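Local coordinates for amidohydrolase 3 domain-containing protein (Pyrococcus horikoshii, PDB 3IGH), which is an uncharacterized member of the metal-dependent amidohydrolase family and probably hydrolyses carbon-nitrogen bonds other than peptide bonds, at residues F397-P402 with W409-A414. Sequence-based numbering, arbitrary orientation.
Sequences FSTDSP and WLTVDA
T411 and T399 meet because their first torsions send one branch of each across the contact. In T411, OG1 lies beside the backbone N and anti to the carbonyl carbon (chi1 -77°). In T399, CG2 takes the equivalent place, and OG1 sits between N and C (chi1 54°). This is the loop after strand 395-397 of the TIM-barrel-type amidohydrolase fold, packed on helix 408-417, the next helix in the chain. The two threonine side chains cross at about a right angle. T399 CG2 comes within 3.5 Å of T411 OG1, a methyl-to-hydroxyl contact. The methyl of T411 turns to the other neighbours. Its CG2 lies 4.5 Å from F397 CD2, oblique to the ring, and 4.1 Å from S398 O. T399 OG1 accepts from S401 N at 3.2 Å in an ST turn, and it also bonds to D65 of strand 58-68. The CB of S398 points away from the helix, and its OG bonds to Q361. Y443 of helix 436-450 packs against both threonines. No direct hydrogen bond joins 397-402 to 409-414. One water links them, donating to S398 O and to T411 OG1, each at 2.8 Å.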
loop_
_atom_site.group_PDB
_atom_site.type_symbol
_atom_site.label_atom_id
_atom_site.label_comp_id
_atom_site.label_asym_id
_atom_site.label_seq_id
_atom_site.Cartn_x
_atom_site.Cartn_y
_atom_site.Cartn_z
ATOM N N PHE A 397 -22.668 -10.356 -6.124
ATOM C CA PHE A 397 -23.315 -9.802 -7.313
ATOM C C PHE A 397 -22.450 -8.705 -7.911
ATOM O O PHE A 397 -21.739 -7.979 -7.204
ATOM C CB PHE A 397 -24.700 -9.224 -6.980
ATOM C CG PHE A 397 -25.804 -10.257 -6.857
ATOM C CD1 PHE A 397 -25.550 -11.621 -6.992
ATOM C CD2 PHE A 397 -27.105 -9.847 -6.573
ATOM C CE1 PHE A 397 -26.569 -12.558 -6.867
ATOM C CE2 PHE A 397 -28.128 -10.769 -6.439
ATOM C CZ PHE A 397 -27.857 -12.136 -6.588
ATOM N N SER A 398 -22.551 -8.566 -9.223
ATOM C CA SER A 398 -21.796 -7.577 -9.948
ATOM C C SER A 398 -22.503 -7.251 -11.257
ATOM O O SER A 398 -23.461 -7.917 -11.631
ATOM C CB SER A 398 -20.392 -8.110 -10.238
ATOM O OG SER A 398 -20.422 -9.393 -10.832
ATOM N N THR A 399 -22.006 -6.234 -11.952
ATOM C CA THR A 399 -22.614 -5.786 -13.189
ATOM C C THR A 399 -21.715 -6.004 -14.393
ATOM O O THR A 399 -22.200 -5.971 -15.521
ATOM C CB THR A 399 -22.969 -4.280 -13.138
ATOM O OG1 THR A 399 -21.808 -3.521 -12.778
ATOM C CG2 THR A 399 -24.087 -4.018 -12.132
ATOM N N ASP A 400 -20.410 -6.198 -14.158
ATOM C CA ASP A 400 -19.402 -6.169 -15.222
ATOM C C ASP A 400 -19.500 -4.855 -15.997
ATOM O O ASP A 400 -19.244 -4.808 -17.198
ATOM C CB ASP A 400 -19.523 -7.396 -16.157
ATOM C CG ASP A 400 -18.286 -7.616 -17.010
ATOM O OD1 ASP A 400 -17.186 -7.164 -16.616
ATOM O OD2 ASP A 400 -18.421 -8.233 -18.087
ATOM N N SER A 401 -19.879 -3.787 -15.299
ATOM C CA SER A 401 -20.007 -2.469 -15.904
ATOM C C SER A 401 -18.699 -2.098 -16.617
ATOM O O SER A 401 -17.605 -2.336 -16.080
ATOM C CB SER A 401 -20.357 -1.441 -14.825
ATOM O OG SER A 401 -20.329 -0.134 -15.348
ATOM N N PRO A 402 -18.797 -1.525 -17.831
ATOM C CA PRO A 402 -19.978 -1.016 -18.548
ATOM C C PRO A 402 -20.729 -1.973 -19.497
ATOM O O PRO A 402 -21.519 -1.497 -20.329
ATOM C CB PRO A 402 -19.388 0.135 -19.354
ATOM C CG PRO A 402 -18.009 -0.365 -19.730
ATOM C CD PRO A 402 -17.567 -1.301 -18.605
ATOM N N TRP A 409 -30.022 -1.550 -8.501
ATOM C CA TRP A 409 -31.409 -1.960 -8.391
ATOM C C TRP A 409 -31.898 -2.728 -9.612
ATOM O O TRP A 409 -32.730 -3.625 -9.479
ATOM C CB TRP A 409 -32.313 -0.763 -8.060
ATOM C CG TRP A 409 -32.048 -0.253 -6.680
ATOM C CD1 TRP A 409 -31.471 0.932 -6.346
ATOM C CD2 TRP A 409 -32.299 -0.942 -5.443
ATOM N NE1 TRP A 409 -31.373 1.041 -4.981
ATOM C CE2 TRP A 409 -31.866 -0.096 -4.403
ATOM C CE3 TRP A 409 -32.849 -2.190 -5.115
ATOM C CZ2 TRP A 409 -31.969 -0.449 -3.052
ATOM C CZ3 TRP A 409 -32.959 -2.539 -3.776
ATOM C CH2 TRP A 409 -32.517 -1.668 -2.760
ATOM N N LEU A 410 -31.353 -2.400 -10.785
ATOM C CA LEU A 410 -31.623 -3.172 -12.001
ATOM C C LEU A 410 -31.080 -4.601 -11.916
ATOM O O LEU A 410 -31.683 -5.527 -12.450
ATOM C CB LEU A 410 -31.074 -2.465 -13.245
ATOM C CG LEU A 410 -31.635 -1.087 -13.610
ATOM C CD1 LEU A 410 -30.992 -0.587 -14.900
ATOM C CD2 LEU A 410 -33.163 -1.125 -13.742
ATOM N N THR A 411 -29.954 -4.775 -11.222
ATOM C CA THR A 411 -29.355 -6.096 -11.051
ATOM C C THR A 411 -30.070 -6.888 -9.962
ATOM O O THR A 411 -30.250 -8.103 -10.097
ATOM C CB THR A 411 -27.812 -5.983 -10.832
ATOM O OG1 THR A 411 -27.189 -5.720 -12.098
ATOM C CG2 THR A 411 -27.208 -7.251 -10.223
ATOM N N VAL A 412 -30.501 -6.198 -8.901
ATOM C CA VAL A 412 -31.351 -6.809 -7.874
ATOM C C VAL A 412 -32.636 -7.343 -8.520
ATOM O O VAL A 412 -33.020 -8.493 -8.300
ATOM C CB VAL A 412 -31.691 -5.821 -6.726
ATOM C CG1 VAL A 412 -32.753 -6.410 -5.767
ATOM C CG2 VAL A 412 -30.429 -5.466 -5.935
ATOM N N ASP A 413 -33.262 -6.516 -9.355
ATOM C CA ASP A 413 -34.496 -6.914 -10.032
ATOM C C ASP A 413 -34.307 -8.157 -10.904
ATOM O O ASP A 413 -35.160 -9.050 -10.918
ATOM C CB ASP A 413 -35.051 -5.768 -10.863
ATOM C CG ASP A 413 -36.514 -5.987 -11.236
ATOM O OD1 ASP A 413 -37.322 -6.290 -10.337
ATOM O OD2 ASP A 413 -36.858 -5.862 -12.422
ATOM N N ALA A 414 -33.173 -8.209 -11.605
ATOM C CA ALA A 414 -32.814 -9.336 -12.458
ATOM C C ALA A 414 -32.690 -10.637 -11.675
ATOM O O ALA A 414 -33.156 -11.677 -12.124
ATOM C CB ALA A 414 -31.529 -9.028 -13.208
HETATM O O HOH W 1 -25.662 -7.692 -13.272
#